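Metazoan TIR-STING fusion (Crassostrea gigas, PDB 6WT6) is a fusion of an N-terminal TIR domain with a C-terminal STING ligand-binding domain, families associated with innate immune signalling. Local coordinates at residues A[86-91]-A[121-126]; A[35-40]-A[60-65]; A[29-34]-A[82-87]. One frame throughout, in Å; residues are numbered along the deposited sequence.

Contact 1. Residues A[86-91]-A[121-126]; sequences NVILVI and VPVLLG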
loop_
_atom_site.group_PDB
_atom_site.type_symbol
_atom_site.label_atom_id
_atom_site.label_comp_id
_atom_site.label_asym_id
_atom_site.label_seq_id
_atom_site.Cartn_x
_atom_site.Cartn_y
_atom_site.Cartn_z
ATOM N N ASN A 86 16.349 -3.385 17.130
ATOM C CA ASN A 86 15.269 -4.275 17.524
ATOM C C ASN A 86 14.230 -3.504 18.332
ATOM O O ASN A 86 14.517 -2.462 18.927
ATOM C CB ASN A 86 15.796 -5.468 18.338
ATOM C CG ASN A 86 16.636 -6.425 17.500
ATOM O OD1 ASN A 86 17.837 -6.223 17.318
ATOM N ND2 ASN A 86 16.006 -7.480 16.997
ATOM N N VAL A 87 13.003 -4.020 18.333
ATOM C CA VAL A 87 11.920 -3.496 19.159
ATOM C C VAL A 87 11.456 -4.621 20.073
ATOM O O VAL A 87 11.033 -5.683 19.594
ATOM C CB VAL A 87 10.751 -2.958 18.316
ATOM C CG1 VAL A 87 9.576 -2.596 19.210
ATOM C CG2 VAL A 87 11.194 -1.748 17.514
ATOM N N ILE A 88 11.533 -4.393 21.380
ATOM C CA ILE A 88 11.128 -5.370 22.385
ATOM C C ILE A 88 9.706 -5.041 22.826
ATOM O O ILE A 88 9.452 -3.963 23.378
ATOM C CB ILE A 88 12.094 -5.373 23.579
ATOM C CG1 ILE A 88 13.467 -5.908 23.158
ATOM C CG2 ILE A 88 11.533 -6.190 24.728
ATOM C CD1 ILE A 88 14.524 -5.782 24.229
ATOM N N LEU A 89 8.777 -5.963 22.576
ATOM C CA LEU A 89 7.380 -5.808 22.966
ATOM C C LEU A 89 7.148 -6.517 24.294
ATOM O O LEU A 89 7.367 -7.728 24.400
ATOM C CB LEU A 89 6.445 -6.373 21.896
ATOM C CG LEU A 89 6.447 -5.737 20.504
ATOM C CD1 LEU A 89 5.468 -6.469 19.596
ATOM C CD2 LEU A 89 6.106 -4.258 20.576
ATOM N N VAL A 90 6.706 -5.765 25.301
ATOM C CA VAL A 90 6.378 -6.318 26.612
ATOM C C VAL A 90 4.877 -6.595 26.616
ATOM O O VAL A 90 4.066 -5.698 26.853
ATOM C CB VAL A 90 6.783 -5.376 27.746
ATOM C CG1 VAL A 90 6.525 -6.032 29.094
ATOM C CG2 VAL A 90 8.243 -4.974 27.607
ATOM N N ILE A 91 4.508 -7.846 26.362
ATOM C CA ILE A 91 3.120 -8.238 26.150
ATOM C C ILE A 91 2.669 -9.057 27.352
ATOM O O ILE A 91 3.101 -10.203 27.538
ATOM C CB ILE A 91 2.948 -9.024 24.845
ATOM C CG1 ILE A 91 3.362 -8.157 23.654
ATOM C CG2 ILE A 91 1.512 -9.503 24.703
ATOM C CD1 ILE A 91 3.146 -8.819 22.314
ATOM N N VAL A 121 10.968 -8.406 18.901
ATOM C CA VAL A 121 11.309 -9.322 19.985
ATOM C C VAL A 121 10.125 -9.359 20.945
ATOM O O VAL A 121 10.085 -8.578 21.910
ATOM C CB VAL A 121 12.603 -8.897 20.697
ATOM C CG1 VAL A 121 12.935 -9.866 21.827
ATOM C CG2 VAL A 121 13.753 -8.826 19.706
ATOM N N PRO A 122 9.132 -10.223 20.715
ATOM C CA PRO A 122 7.958 -10.277 21.602
ATOM C C PRO A 122 8.301 -10.965 22.916
ATOM O O PRO A 122 8.730 -12.121 22.931
ATOM C CB PRO A 122 6.937 -11.089 20.791
ATOM C CG PRO A 122 7.471 -11.117 19.381
ATOM C CD PRO A 122 8.957 -11.059 19.518
ATOM N N VAL A 123 8.103 -10.253 24.023
ATOM C CA VAL A 123 8.363 -10.774 25.361
ATOM C C VAL A 123 7.015 -11.025 26.024
ATOM O O VAL A 123 6.277 -10.081 26.338
ATOM C CB VAL A 123 9.224 -9.815 26.192
ATOM C CG1 VAL A 123 9.460 -10.387 27.577
ATOM C CG2 VAL A 123 10.543 -9.561 25.492
ATOM N N LEU A 124 6.696 -12.297 26.241
ATOM C CA LEU A 124 5.400 -12.694 26.771
ATOM C C LEU A 124 5.481 -12.861 28.285
ATOM O O LEU A 124 6.382 -13.535 28.796
ATOM C CB LEU A 124 4.927 -13.991 26.112
ATOM C CG LEU A 124 4.212 -13.898 24.759
ATOM C CD1 LEU A 124 5.072 -13.256 23.677
ATOM C CD2 LEU A 124 3.736 -15.272 24.311
ATOM N N LEU A 125 4.536 -12.247 28.995
ATOM C CA LEU A 125 4.484 -12.280 30.449
ATOM C C LEU A 125 3.157 -12.871 30.905
ATOM O O LEU A 125 2.131 -12.733 30.231
ATOM C CB LEU A 125 4.655 -10.875 31.054
ATOM C CG LEU A 125 6.027 -10.191 31.034
ATOM C CD1 LEU A 125 6.434 -9.794 29.625
ATOM C CD2 LEU A 125 6.038 -8.974 31.953
ATOM N N GLY A 126 3.186 -13.535 32.060
ATOM C CA GLY A 126 1.977 -14.081 32.644
ATOM C C GLY A 126 1.381 -15.261 31.915
ATOM O O GLY A 126 0.246 -15.646 32.213
#

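Contact 2. Residues A[35-40]-A[60-65]; sequences ISYCAD and CCFAER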
loop_
_atom_site.group_PDB
_atom_site.type_symbol
_atom_site.label_atom_id
_atom_site.label_comp_id
_atom_site.label_asym_id
_atom_site.label_seq_id
_atom_site.Cartn_x
_atom_site.Cartn_y
_atom_site.Cartn_z
ATOM N N ILE A 35 12.310 -0.454 23.924
ATOM C CA ILE A 35 11.420 -1.192 24.809
ATOM C C ILE A 35 10.048 -0.531 24.748
ATOM O O ILE A 35 9.847 0.562 25.282
ATOM C CB ILE A 35 11.970 -1.238 26.240
ATOM C CG1 ILE A 35 13.272 -2.037 26.267
ATOM C CG2 ILE A 35 10.951 -1.840 27.193
ATOM C CD1 ILE A 35 13.910 -2.128 27.625
ATOM N N SER A 36 9.107 -1.191 24.075
ATOM C CA SER A 36 7.735 -0.716 23.957
ATOM C C SER A 36 6.900 -1.364 25.054
ATOM O O SER A 36 6.762 -2.591 25.094
ATOM C CB SER A 36 7.164 -1.040 22.578
ATOM O OG SER A 36 5.874 -0.481 22.411
ATOM N N TYR A 37 6.343 -0.539 25.939
ATOM C CA TYR A 37 5.588 -1.032 27.078
ATOM C C TYR A 37 4.390 -0.128 27.319
ATOM O O TYR A 37 4.371 1.036 26.911
ATOM C CB TYR A 37 6.459 -1.108 28.339
ATOM C CG TYR A 37 6.990 0.233 28.803
ATOM C CD1 TYR A 37 8.085 0.824 28.180
ATOM C CD2 TYR A 37 6.405 0.903 29.869
ATOM C CE1 TYR A 37 8.572 2.049 28.602
ATOM C CE2 TYR A 37 6.887 2.122 30.298
ATOM C CZ TYR A 37 7.967 2.693 29.663
ATOM O OH TYR A 37 8.447 3.909 30.093
ATOM N N CYS A 38 3.377 -0.688 27.981
ATOM C CA CYS A 38 2.245 0.102 28.447
ATOM C C CYS A 38 2.614 0.763 29.768
ATOM O O CYS A 38 2.866 0.074 30.761
ATOM C CB CYS A 38 1.002 -0.769 28.613
ATOM S SG CYS A 38 -0.395 0.099 29.374
ATOM N N ALA A 39 2.648 2.098 29.780
ATOM C CA ALA A 39 3.052 2.815 30.983
ATOM C C ALA A 39 2.064 2.635 32.130
ATOM O O ALA A 39 2.440 2.825 33.292
ATOM C CB ALA A 39 3.235 4.298 30.664
ATOM N N ASP A 40 0.815 2.263 31.833
ATOM C CA ASP A 40 -0.184 2.065 32.878
ATOM C C ASP A 40 0.052 0.783 33.667
ATOM O O ASP A 40 -0.231 0.746 34.870
ATOM C CB ASP A 40 -1.595 2.058 32.284
ATOM C CG ASP A 40 -1.967 3.386 31.646
ATOM O OD1 ASP A 40 -1.437 4.424 32.077
ATOM O OD2 ASP A 40 -2.798 3.383 30.710
ATOM N N CYS A 60 19.784 1.117 24.992
ATOM C CA CYS A 60 18.352 1.005 24.766
ATOM C C CYS A 60 17.678 2.368 24.855
ATOM O O CYS A 60 18.234 3.334 25.383
ATOM C CB CYS A 60 17.704 0.046 25.771
ATOM S SG CYS A 60 18.137 -1.686 25.545
ATOM N N CYS A 61 16.461 2.424 24.320
ATOM C CA CYS A 61 15.597 3.596 24.395
ATOM C C CYS A 61 14.411 3.253 25.286
ATOM O O CYS A 61 13.666 2.310 24.996
ATOM C CB CYS A 61 15.127 4.026 23.005
ATOM S SG CYS A 61 13.949 5.405 22.991
ATOM N N PHE A 62 14.240 4.016 26.364
ATOM C CA PHE A 62 13.216 3.755 27.370
ATOM C C PHE A 62 12.376 5.011 27.549
ATOM O O PHE A 62 12.912 6.073 27.881
ATOM C CB PHE A 62 13.857 3.332 28.695
ATOM C CG PHE A 62 12.899 2.694 29.660
ATOM C CD1 PHE A 62 12.417 1.418 29.431
ATOM C CD2 PHE A 62 12.496 3.361 30.805
ATOM C CE1 PHE A 62 11.542 0.823 30.318
ATOM C CE2 PHE A 62 11.620 2.770 31.698
ATOM C CZ PHE A 62 11.143 1.498 31.454
ATOM N N ALA A 63 11.061 4.883 27.346
ATOM C CA ALA A 63 10.176 6.044 27.293
ATOM C C ALA A 63 10.290 6.906 28.547
ATOM O O ALA A 63 10.557 8.110 28.466
ATOM C CB ALA A 63 8.730 5.587 27.085
ATOM N N GLU A 64 10.097 6.293 29.721
ATOM C CA GLU A 64 10.142 7.030 30.983
ATOM C C GLU A 64 11.428 7.834 31.123
ATOM O O GLU A 64 11.404 8.997 31.545
ATOM C CB GLU A 64 10.003 6.059 32.157
ATOM C CG GLU A 64 10.290 6.670 33.519
ATOM C CD GLU A 64 10.602 5.619 34.574
ATOM O OE1 GLU A 64 11.691 5.007 34.507
ATOM O OE2 GLU A 64 9.756 5.403 35.469
ATOM N N ARG A 65 12.564 7.231 30.773
ATOM C CA ARG A 65 13.851 7.889 30.970
ATOM C C ARG A 65 14.171 8.861 29.842
ATOM O O ARG A 65 14.609 9.989 30.095
ATOM C CB ARG A 65 14.956 6.840 31.084
ATOM C CG ARG A 65 16.349 7.380 30.840
ATOM C CD ARG A 65 17.370 6.258 30.797
ATOM N NE ARG A 65 17.240 5.465 29.580
ATOM C CZ ARG A 65 17.863 4.310 29.374
ATOM N NH1 ARG A 65 18.657 3.812 30.310
ATOM N NH2 ARG A 65 17.689 3.654 28.236
#

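Contact 3. Residues A[29-34]-A[82-87]; sequences HVYHAF and HCSKNV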
loop_
_atom_site.group_PDB
_atom_site.type_symbol
_atom_site.label_atom_id
_atom_site.label_comp_id
_atom_site.label_asym_id
_atom_site.label_seq_id
_atom_site.Cartn_x
_atom_site.Cartn_y
_atom_site.Cartn_z
ATOM N N HIS A 29 20.417 3.643 13.078
ATOM C CA HIS A 29 20.330 3.079 14.418
ATOM C C HIS A 29 21.238 3.820 15.393
ATOM O O HIS A 29 22.413 4.069 15.105
ATOM C CB HIS A 29 20.689 1.595 14.388
ATOM C CG HIS A 29 19.794 0.770 13.517
ATOM N ND1 HIS A 29 20.192 -0.431 12.971
ATOM C CD2 HIS A 29 18.523 0.973 13.093
ATOM C CE1 HIS A 29 19.206 -0.935 12.251
ATOM N NE2 HIS A 29 18.182 -0.102 12.308
ATOM N N VAL A 30 20.680 4.171 16.552
ATOM C CA VAL A 30 21.442 4.754 17.653
ATOM C C VAL A 30 21.136 3.977 18.928
ATOM O O VAL A 30 21.759 4.201 19.971
ATOM C CB VAL A 30 21.136 6.253 17.830
ATOM C CG1 VAL A 30 21.459 7.025 16.556
ATOM C CG2 VAL A 30 19.691 6.461 18.229
ATOM N N TYR A 31 20.171 3.063 18.853
ATOM C CA TYR A 31 19.848 2.162 19.951
ATOM C C TYR A 31 19.848 0.726 19.448
ATOM O O TYR A 31 19.468 0.455 18.307
ATOM C CB TYR A 31 18.477 2.463 20.577
ATOM C CG TYR A 31 18.236 3.909 20.937
ATOM C CD1 TYR A 31 18.906 4.502 21.997
ATOM C CD2 TYR A 31 17.315 4.672 20.232
ATOM C CE1 TYR A 31 18.680 5.824 22.335
ATOM C CE2 TYR A 31 17.080 5.994 20.563
ATOM C CZ TYR A 31 17.766 6.565 21.615
ATOM O OH TYR A 31 17.533 7.882 21.943
ATOM N N HIS A 32 20.268 -0.194 20.320
ATOM C CA HIS A 32 20.135 -1.614 20.010
ATOM C C HIS A 32 18.684 -2.067 20.106
ATOM O O HIS A 32 18.233 -2.893 19.306
ATOM C CB HIS A 32 21.012 -2.452 20.942
ATOM C CG HIS A 32 22.480 -2.316 20.681
ATOM N ND1 HIS A 32 23.255 -1.341 21.273
ATOM C CD2 HIS A 32 23.314 -3.031 19.891
ATOM C CE1 HIS A 32 24.502 -1.461 20.858
ATOM N NE2 HIS A 32 24.566 -2.479 20.019
ATOM N N ALA A 33 17.939 -1.546 21.077
ATOM C CA ALA A 33 16.574 -2.002 21.288
ATOM C C ALA A 33 15.711 -0.870 21.824
ATOM O O ALA A 33 16.140 -0.103 22.690
ATOM C CB ALA A 33 16.527 -3.193 22.250
ATOM N N PHE A 34 14.497 -0.768 21.292
ATOM C CA PHE A 34 13.458 0.074 21.861
ATOM C C PHE A 34 12.516 -0.810 22.663
ATOM O O PHE A 34 11.998 -1.803 22.144
ATOM C CB PHE A 34 12.681 0.824 20.778
ATOM C CG PHE A 34 11.478 1.569 21.298
ATOM C CD1 PHE A 34 11.630 2.751 22.007
ATOM C CD2 PHE A 34 10.196 1.094 21.070
ATOM C CE1 PHE A 34 10.526 3.441 22.485
ATOM C CE2 PHE A 34 9.088 1.781 21.545
ATOM C CZ PHE A 34 9.255 2.956 22.252
ATOM N N HIS A 82 12.453 3.927 14.533
ATOM C CA HIS A 82 13.290 4.022 13.339
ATOM C C HIS A 82 14.769 3.895 13.679
ATOM O O HIS A 82 15.539 3.322 12.899
ATOM C CB HIS A 82 13.022 5.343 12.616
ATOM C CG HIS A 82 13.803 5.508 11.349
ATOM N ND1 HIS A 82 13.903 4.510 10.404
ATOM C CD2 HIS A 82 14.524 6.551 10.873
ATOM C CE1 HIS A 82 14.649 4.933 9.398
ATOM N NE2 HIS A 82 15.037 6.168 9.657
ATOM N N CYS A 83 15.179 4.408 14.837
ATOM C CA CYS A 83 16.570 4.382 15.263
ATOM C C CYS A 83 16.909 3.172 16.118
ATOM O O CYS A 83 18.029 3.088 16.628
ATOM C CB CYS A 83 16.903 5.657 16.042
ATOM S SG CYS A 83 16.580 7.183 15.136
ATOM N N SER A 84 15.981 2.241 16.299
ATOM C CA SER A 84 16.226 1.055 17.103
ATOM C C SER A 84 16.369 -0.159 16.196
ATOM O O SER A 84 15.493 -0.438 15.371
ATOM C CB SER A 84 15.107 0.832 18.122
ATOM O OG SER A 84 15.197 1.770 19.183
ATOM N N LYS A 85 17.488 -0.866 16.352
ATOM C CA LYS A 85 17.721 -2.087 15.591
ATOM C C LYS A 85 16.627 -3.115 15.860
ATOM O O LYS A 85 16.018 -3.652 14.926
ATOM C CB LYS A 85 19.103 -2.636 15.942
ATOM C CG LYS A 85 19.391 -4.041 15.476
ATOM C CD LYS A 85 20.474 -4.638 16.357
ATOM C CE LYS A 85 21.008 -5.932 15.799
ATOM N NZ LYS A 85 21.874 -5.674 14.624
ATOM N N ASN A 86 16.349 -3.385 17.130
ATOM C CA ASN A 86 15.269 -4.275 17.524
ATOM C C ASN A 86 14.230 -3.504 18.332
ATOM O O ASN A 86 14.517 -2.462 18.927
ATOM C CB ASN A 86 15.796 -5.468 18.338
ATOM C CG ASN A 86 16.636 -6.425 17.500
ATOM O OD1 ASN A 86 17.837 -6.223 17.318
ATOM N ND2 ASN A 86 16.006 -7.480 16.997
ATOM N N VAL A 87 13.003 -4.020 18.333
ATOM C CA VAL A 87 11.920 -3.496 19.159
ATOM C C VAL A 87 11.456 -4.621 20.073
ATOM O O VAL A 87 11.033 -5.683 19.594
ATOM C CB VAL A 87 10.751 -2.958 18.316
ATOM C CG1 VAL A 87 9.576 -2.596 19.210
ATOM C CG2 VAL A 87 11.194 -1.748 17.514
HETATM O O HOH W 1 15.499 -1.219 12.166
#

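Contact 1. Residues A[86-91]-A[121-126]
Ile88 and Val121 lie side by side on one face of a parallel strand pair and point the same way, CG1 of Ile88 4.0 Å from CB of Val121. This face is the tight part of the contact. Ile88 CG2 meets Val123 CG2 at 3.6 Å. The branch reaches Val123 because it stands anti to the backbone N of Ile88 while CG1 turns back beside that N (chi1 -68°). Helix 153-159 packs on Ile88, Val121 and Val123. The other face holds Leu89, Pro122, Ile91 and Leu124. Here side chains of the two strands stay farther apart, and residues such as Met105 of helix 104-108 and Leu133 pack on Ile91. The pair opens toward solvent at its C-terminal end, where Leu124 and Leu125 are partly exposed. Leu125 still reaches back, its CD1 3.8 Å from CG1 of Val90.

Five backbone hydrogen bonds join the strands. Val121 N gives to Val87 O, and Val123 N to Leu89 O at 2.7 Å. Leu89 N comes to Val121 O from well above the carbonyl plane, 42° out of it. Ile91 N to Val123 O is the straightest, with 169° at the hydrogen. Leu125 N, bound to Ile91 O at 2.9 Å, carries the pairing one residue beyond strand 121-124. The chemistry is that of a largely buried parallel strand pair: backbone groups bond each other between mostly hydrocarbon faces.

Contact 2. Residues A[35-40]-A[60-65]
The rings of Tyr37 and Phe62 form an offset stack, with centroids 4.8 Å apart and planes only 13° from parallel. CE1 of Tyr37 lies over one face of the Phe62 ring, toward its rim, and is 3.6 Å from Phe62 CE1. Tyr37 CG sits between its own backbone N and carbonyl carbon (chi1 63°). This turns the ring across the gap to Phe62 and on to the start of helix 63-66.

Two apolar contacts flank this pairing. Ile35 CG2 approaches the edge of the Phe62 ring, 4.1 Å from CE1. The methyl carbon CB of Ala63 lies 3.9 Å from Tyr37 CE1 and is also close to the OH.

Two hydrogen bonds cross the contact. Glu64 N donates to Tyr37 OH at 2.9 Å, with a bent angle of 143° at the hydrogen. The donor lies at the edge of the tyrosine ring, near its plane. The phenol oxygen thus takes up a backbone N-H in the first turn of the helix. The second bond runs from Ile35 N to Cys61 O; it is long, 3.3 Å, but nearly straight.

Charged groups bind outside the pair: Glu64 has a salt bridge to Arg47, and Arg65 has one to Glu54. Both partners belong to helix 43-56, which links the two strands in a beta-alpha-beta unit. The contact thus joins the C-terminal ends of strand 31-36 and the outermost strand 60-62, with Ala46 and Leu50 of the crossover helix packed over the Ile35, Tyr37 and Phe62 side chains.

Contact 3. Residues A[29-34]-A[82-87]
The imidazole of His29 lies on the backbone of Lys85. Lys85 CA stands 3.8 Å from the ring centroid and only 7° off its normal, a CH-pi contact over the middle of one face. The carbonyl of His82 comes to the ring edge, near its plane. A water bridges the two segments: it is bound to His29 NE2 at 2.9 Å and donates a longer bond to Ser84 O.

Next to the ring, Cys83 O takes two N-H groups, from Val30 at 2.9 Å and from Tyr31 at 3.1 Å. The Val30 donor lies in the carbonyl plane on a lone pair; the Tyr31 donor is tilted from it. Val30 CG2 touches Cys83 CB at 3.6 Å. Lys85 N then binds Tyr31 O, and Asn86 N binds His32 O. Phe34 N closes the ladder on Asn86 O.

Ser84 OG lies close to Phe34 CB, 3.1 Å away, and near Tyr31 CB. Its hydrogen-bond partner is Ala80 O, in helix 74-82. With chi1 at 172°, the Phe34 ring swings to the carbonyl side of its residue and runs alongside Val87, whose CG1 meets the ring edge 4.2 Å from CD2.

Farther out, His32 is held by Pro23 O and Thr59 N. His82 NE2 bonds Asp318 of the second subunit, so the edge of this contact reaches the dimer partner. Helix 74-82 packs on Phe34 and Val87 through Ile81. The arrangement is the start of two neighbouring parallel strands with a helix against one face, as in the central sheet of a TIR domain.

Overall arrangement
The three contacts build one parallel sheet, ordered 60-62, 31-36, 84-91, 120-124. Contact 2 joins the first pair of strands, contact 3 the middle pair and contact 1 the last. Contacts 1 and 3 share Asn86 and Val87, and their centres are about 14 Å apart. Contacts 1 and 2 have centres about 12 Å apart and meet where Ile88 O lies 2.9 Å from Ser36 N, a probable hydrogen bond. Contacts 2 and 3, about 13 Å between centres, meet at Cys61 N and Ala33 O, 3.0 Å apart. Along the chain, contact 2 is nested within the loop closed by contact 3, and contact 1 opens on the stretch where contact 3 ends.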